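Local coordinates for protein transcriptional regulators (LACI-FAMILY TRANSCRIPTIONAL REGULATORY PROTEIN) (Corynebacterium glutamicum, PDB 3GYB) that probably binds DNA as a LacI-family transcriptional regulator, with a periplasmic-binding-protein-like domain that carries a magnesium ion in this crystal, at residues A[223-237]-A[255-269]. Sequence-based numbering, arbitrary orientation.
With MG (magnesium ion), chain C.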
# COMPACT_ATOMS: atom_id res chain seq x y z
N ASN A 223 -10.49 8.27 5.29
CA ASN A 223 -11.93 8.34 5.03
C ASN A 223 -12.25 9.06 3.73
O ASN A 223 -13.03 10.01 3.70
CB ASN A 223 -12.59 9.07 6.21
CG ASN A 223 -14.08 8.82 6.29
OD1 ASN A 223 -14.55 7.72 6.04
ND2 ASN A 223 -14.83 9.86 6.67
N LEU A 224 -11.67 8.56 2.65
CA LEU A 224 -11.78 9.15 1.31
C LEU A 224 -12.99 8.78 0.44
O LEU A 224 -13.23 7.60 0.19
CB LEU A 224 -10.51 8.80 0.53
CG LEU A 224 -9.71 9.72 -0.40
CD1 LEU A 224 -9.03 8.83 -1.43
CD2 LEU A 224 -10.57 10.77 -1.08
N THR A 225 -13.72 9.79 -0.03
CA THR A 225 -14.84 9.55 -0.93
C THR A 225 -14.13 9.14 -2.22
O THR A 225 -13.19 9.79 -2.66
CB THR A 225 -15.65 10.83 -1.14
OG1 THR A 225 -16.32 11.15 0.09
CG2 THR A 225 -16.68 10.67 -2.26
N THR A 226 -14.59 8.06 -2.84
CA THR A 226 -13.91 7.54 -4.01
C THR A 226 -14.83 6.72 -4.91
O THR A 226 -15.93 6.34 -4.52
CB THR A 226 -12.74 6.63 -3.53
OG1 THR A 226 -12.01 6.10 -4.64
CG2 THR A 226 -13.30 5.47 -2.70
N ILE A 227 -14.37 6.48 -6.13
CA ILE A 227 -15.13 5.67 -7.08
C ILE A 227 -14.63 4.24 -6.96
O ILE A 227 -13.44 3.97 -7.13
CB ILE A 227 -14.90 6.14 -8.53
CG1 ILE A 227 -15.41 7.58 -8.71
CG2 ILE A 227 -15.58 5.18 -9.50
CD1 ILE A 227 -16.87 7.79 -8.35
N ASP A 228 -15.54 3.32 -6.65
CA ASP A 228 -15.18 1.91 -6.55
C ASP A 228 -14.92 1.44 -7.98
O ASP A 228 -15.81 1.54 -8.83
CB ASP A 228 -16.35 1.13 -5.94
CG ASP A 228 -16.00 -0.30 -5.60
OD1 ASP A 228 -15.05 -0.85 -6.19
OD2 ASP A 228 -16.69 -0.88 -4.73
N ASP A 229 -13.71 0.97 -8.25
CA ASP A 229 -13.35 0.49 -9.59
C ASP A 229 -13.69 -0.99 -9.75
O ASP A 229 -13.26 -1.64 -10.71
CB ASP A 229 -11.85 0.72 -9.86
CG ASP A 229 -10.96 -0.10 -8.94
OD1 ASP A 229 -11.45 -0.45 -7.85
OD2 ASP A 229 -9.80 -0.40 -9.30
N ASN A 230 -14.45 -1.52 -8.79
CA ASN A 230 -14.85 -2.92 -8.80
C ASN A 230 -13.64 -3.83 -9.01
O ASN A 230 -13.70 -4.79 -9.77
CB ASN A 230 -15.87 -3.16 -9.92
CG ASN A 230 -16.85 -4.27 -9.59
OD1 ASN A 230 -16.51 -5.23 -8.91
ND2 ASN A 230 -18.08 -4.13 -10.08
N SER A 231 -12.54 -3.51 -8.34
CA SER A 231 -11.33 -4.32 -8.48
C SER A 231 -11.54 -5.75 -8.01
O SER A 231 -10.83 -6.66 -8.43
CB SER A 231 -10.17 -3.66 -7.73
OG SER A 231 -10.57 -3.22 -6.45
N ILE A 232 -12.52 -5.97 -7.13
CA ILE A 232 -12.79 -7.32 -6.66
C ILE A 232 -13.45 -8.09 -7.81
O ILE A 232 -13.10 -9.24 -8.09
CB ILE A 232 -13.72 -7.31 -5.43
CG1 ILE A 232 -12.97 -6.72 -4.23
CG2 ILE A 232 -14.20 -8.72 -5.11
CD1 ILE A 232 -13.84 -6.43 -3.04
N GLY A 233 -14.40 -7.44 -8.48
CA GLY A 233 -15.07 -8.08 -9.60
C GLY A 233 -14.11 -8.32 -10.75
O GLY A 233 -14.22 -9.32 -11.46
N VAL A 234 -13.17 -7.40 -10.93
CA VAL A 234 -12.18 -7.54 -12.00
C VAL A 234 -11.29 -8.75 -11.74
O VAL A 234 -11.03 -9.55 -12.63
CB VAL A 234 -11.31 -6.28 -12.12
CG1 VAL A 234 -10.11 -6.55 -13.01
CG2 VAL A 234 -12.14 -5.12 -12.69
N GLY A 235 -10.82 -8.89 -10.50
CA GLY A 235 -9.97 -10.02 -10.17
C GLY A 235 -10.73 -11.32 -10.34
O GLY A 235 -10.17 -12.32 -10.80
N TYR A 236 -12.01 -11.30 -9.98
CA TYR A 236 -12.85 -12.48 -10.09
C TYR A 236 -13.03 -12.92 -11.54
O TYR A 236 -12.76 -14.06 -11.89
CB TYR A 236 -14.22 -12.20 -9.47
CG TYR A 236 -15.19 -13.35 -9.57
CD1 TYR A 236 -15.04 -14.48 -8.76
CD2 TYR A 236 -16.24 -13.33 -10.48
CE1 TYR A 236 -15.92 -15.56 -8.85
CE2 TYR A 236 -17.13 -14.40 -10.58
CZ TYR A 236 -16.96 -15.51 -9.77
OH TYR A 236 -17.81 -16.58 -9.88
N ASN A 237 -13.48 -12.00 -12.38
CA ASN A 237 -13.70 -12.33 -13.78
C ASN A 237 -12.41 -12.58 -14.54
O ASN A 237 -12.39 -13.40 -15.47
CB ASN A 237 -14.52 -11.23 -14.45
CG ASN A 237 -15.97 -11.23 -13.99
OD1 ASN A 237 -16.34 -10.55 -13.03
ND2 ASN A 237 -16.79 -12.03 -14.66
N ILE A 255 -18.67 -14.70 -18.24
CA ILE A 255 -17.62 -13.78 -17.84
C ILE A 255 -17.98 -12.33 -18.17
O ILE A 255 -18.45 -12.03 -19.26
CB ILE A 255 -16.29 -14.10 -18.55
CG1 ILE A 255 -15.95 -15.58 -18.40
CG2 ILE A 255 -15.17 -13.24 -17.98
CD1 ILE A 255 -15.87 -16.04 -16.97
N MSE A 256 -17.75 -11.44 -17.20
CA MSE A 256 -18.00 -10.01 -17.39
C MSE A 256 -16.66 -9.36 -17.73
O MSE A 256 -15.75 -9.35 -16.91
CB MSE A 256 -18.55 -9.37 -16.12
CG MSE A 256 -19.89 -9.91 -15.65
SE MSE A 256 -21.26 -9.62 -16.94
CE MSE A 256 -21.34 -7.71 -16.83
N HIS A 257 -16.55 -8.82 -18.94
CA HIS A 257 -15.32 -8.17 -19.38
C HIS A 257 -15.26 -6.71 -18.93
O HIS A 257 -14.18 -6.15 -18.78
CB HIS A 257 -15.21 -8.25 -20.90
CG HIS A 257 -14.88 -9.62 -21.40
ND1 HIS A 257 -13.58 -10.02 -21.65
CD2 HIS A 257 -15.66 -10.69 -21.66
CE1 HIS A 257 -13.58 -11.29 -22.03
NE2 HIS A 257 -14.83 -11.72 -22.04
N THR A 258 -16.42 -6.10 -18.75
CA THR A 258 -16.48 -4.71 -18.32
C THR A 258 -17.37 -4.61 -17.09
O THR A 258 -18.57 -4.89 -17.16
CB THR A 258 -17.04 -3.79 -19.43
OG1 THR A 258 -16.21 -3.89 -20.59
CG2 THR A 258 -17.08 -2.34 -18.97
N LEU A 259 -16.78 -4.25 -15.95
CA LEU A 259 -17.55 -4.14 -14.72
C LEU A 259 -17.94 -2.70 -14.44
O LEU A 259 -17.23 -1.77 -14.81
CB LEU A 259 -16.75 -4.72 -13.55
CG LEU A 259 -16.67 -6.25 -13.60
CD1 LEU A 259 -15.33 -6.68 -14.15
CD2 LEU A 259 -16.90 -6.82 -12.21
N GLN A 260 -19.08 -2.52 -13.79
CA GLN A 260 -19.57 -1.19 -13.47
C GLN A 260 -18.97 -0.60 -12.20
O GLN A 260 -18.92 -1.26 -11.16
CB GLN A 260 -21.09 -1.19 -13.36
CG GLN A 260 -21.80 -1.53 -14.66
CD GLN A 260 -21.39 -0.62 -15.79
OE1 GLN A 260 -20.96 -1.08 -16.85
NE2 GLN A 260 -21.51 0.69 -15.57
N PRO A 261 -18.51 0.65 -12.27
CA PRO A 261 -17.93 1.30 -11.09
C PRO A 261 -19.08 1.93 -10.31
O PRO A 261 -20.21 1.99 -10.80
CB PRO A 261 -17.01 2.34 -11.70
CG PRO A 261 -17.78 2.78 -12.91
CD PRO A 261 -18.27 1.46 -13.48
N SER A 262 -18.81 2.39 -9.10
CA SER A 262 -19.85 3.00 -8.28
C SER A 262 -19.26 3.97 -7.28
O SER A 262 -18.09 3.86 -6.90
CB SER A 262 -20.66 1.92 -7.55
OG SER A 262 -19.81 1.07 -6.79
N LEU A 263 -20.06 4.94 -6.87
CA LEU A 263 -19.63 5.95 -5.91
C LEU A 263 -19.72 5.45 -4.47
O LEU A 263 -20.70 4.83 -4.07
CB LEU A 263 -20.50 7.20 -6.05
CG LEU A 263 -20.37 8.27 -4.97
CD1 LEU A 263 -19.00 8.94 -5.06
CD2 LEU A 263 -21.47 9.30 -5.13
N ILE A 264 -18.67 5.72 -3.70
CA ILE A 264 -18.65 5.36 -2.29
C ILE A 264 -18.43 6.68 -1.58
O ILE A 264 -17.35 7.27 -1.65
CB ILE A 264 -17.50 4.40 -1.93
CG1 ILE A 264 -17.68 3.06 -2.65
CG2 ILE A 264 -17.47 4.17 -0.42
CD1 ILE A 264 -16.59 2.05 -2.34
N GLU A 265 -19.47 7.15 -0.91
CA GLU A 265 -19.39 8.42 -0.20
C GLU A 265 -18.82 8.26 1.20
O GLU A 265 -19.33 7.47 2.01
CB GLU A 265 -20.76 9.08 -0.13
CG GLU A 265 -21.32 9.51 -1.47
CD GLU A 265 -22.60 10.30 -1.33
OE1 GLU A 265 -22.56 11.42 -0.76
OE2 GLU A 265 -23.66 9.81 -1.78
N ARG A 266 -17.76 9.01 1.47
CA ARG A 266 -17.16 8.99 2.78
C ARG A 266 -17.11 10.42 3.31
O ARG A 266 -18.13 11.12 3.24
CB ARG A 266 -15.77 8.34 2.75
CG ARG A 266 -15.85 6.84 2.45
CD ARG A 266 -14.64 6.06 2.95
NE ARG A 266 -14.80 4.63 2.67
CZ ARG A 266 -14.40 4.02 1.56
NH1 ARG A 266 -13.79 4.71 0.60
NH2 ARG A 266 -14.64 2.72 1.39
N GLY A 267 -15.96 10.89 3.78
CA GLY A 267 -15.97 12.24 4.34
C GLY A 267 -15.23 13.37 3.66
O GLY A 267 -15.11 14.44 4.25
N THR A 268 -14.77 13.17 2.44
CA THR A 268 -14.00 14.22 1.78
C THR A 268 -14.72 15.13 0.78
O THR A 268 -14.08 15.96 0.13
CB THR A 268 -12.76 13.62 1.10
OG1 THR A 268 -13.16 12.59 0.20
CG2 THR A 268 -11.80 13.05 2.15
N CYS A 269 -16.04 14.98 0.66
CA CYS A 269 -16.82 15.84 -0.24
C CYS A 269 -17.97 16.46 0.55
O CYS A 269 -18.43 15.88 1.54
CB CYS A 269 -17.39 15.04 -1.42
SG CYS A 269 -16.21 14.66 -2.73
MG MG C . -10.60 -1.04 -6.00
O HOH W 1 -18.25 12.64 0.83
O HOH W 2 -19.30 -0.27 -3.90
O HOH W 3 -12.64 -1.28 -5.28
O HOH W 4 -8.61 -0.82 -6.94
O HOH W 5 -9.90 -1.56 -3.95
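Strands 226-228 and 262-264 run antiparallel, Thr-226 and Ile-264 as well as Asp-228 and Ser-262 forming hydrogen-bonded pairs around the non-hydrogen-bonded pair Ile-227/Leu-263. Beyond Thr-226, side chains join in: Thr-225 N donates to Thr-268 OG1 (2.9 Å), whose hydroxyl also bonds to Ile-208 O. Thr-225 OG1, beside its own backbone N (chi1 -69°), accepts from Arg-266 N while also meeting a water; further out, Gly-267 N donates to Asn-223 O. Arg-266, extended from CG to NE, sends NH1 to Leu-224 O (3.0 Å) in the guanidinium plane; Ile-264 CG2 lies over the centre of one face, and NH2 is held by Asn-213. Ile-227 packs CG2 against Pro-261 CB (3.9 Å) and CD1 against Leu-263 CD1. On the opposite face of the sheet, shared with Ile-264, Asp-228 CB crosses Ile-264 CD1 (3.7 Å), and OD1 closes an Asx turn with Asn-230 N, met from above the carboxylate plane. The amide of Asn-230, at the helix N-cap, works both ways: OD1 takes a weak bond from Gly-233 N, while ND2 reaches Gln-260 O (3.2 Å) nearly in the amide plane. Leu-259 points its branches at the first turn of the helix, CD2 on Gly-233 CA (3.4 Å) and CD1 on Val-234 CG2. Asp-229 OD1 and Ser-231 OG bind the magnesium ion with Asp-212 O, and a metal-bound water donates to Asp-228 OD1. The segments supply two of the three crossovers joining the lobes of the periplasmic-binding-protein fold: strand 207-211 flanks 226-228, strand 97-100 borders Leu-259 and Pro-261, helix 102-115 covers Ile-227 and Leu-263, and helix 21-31 packs on Val-234.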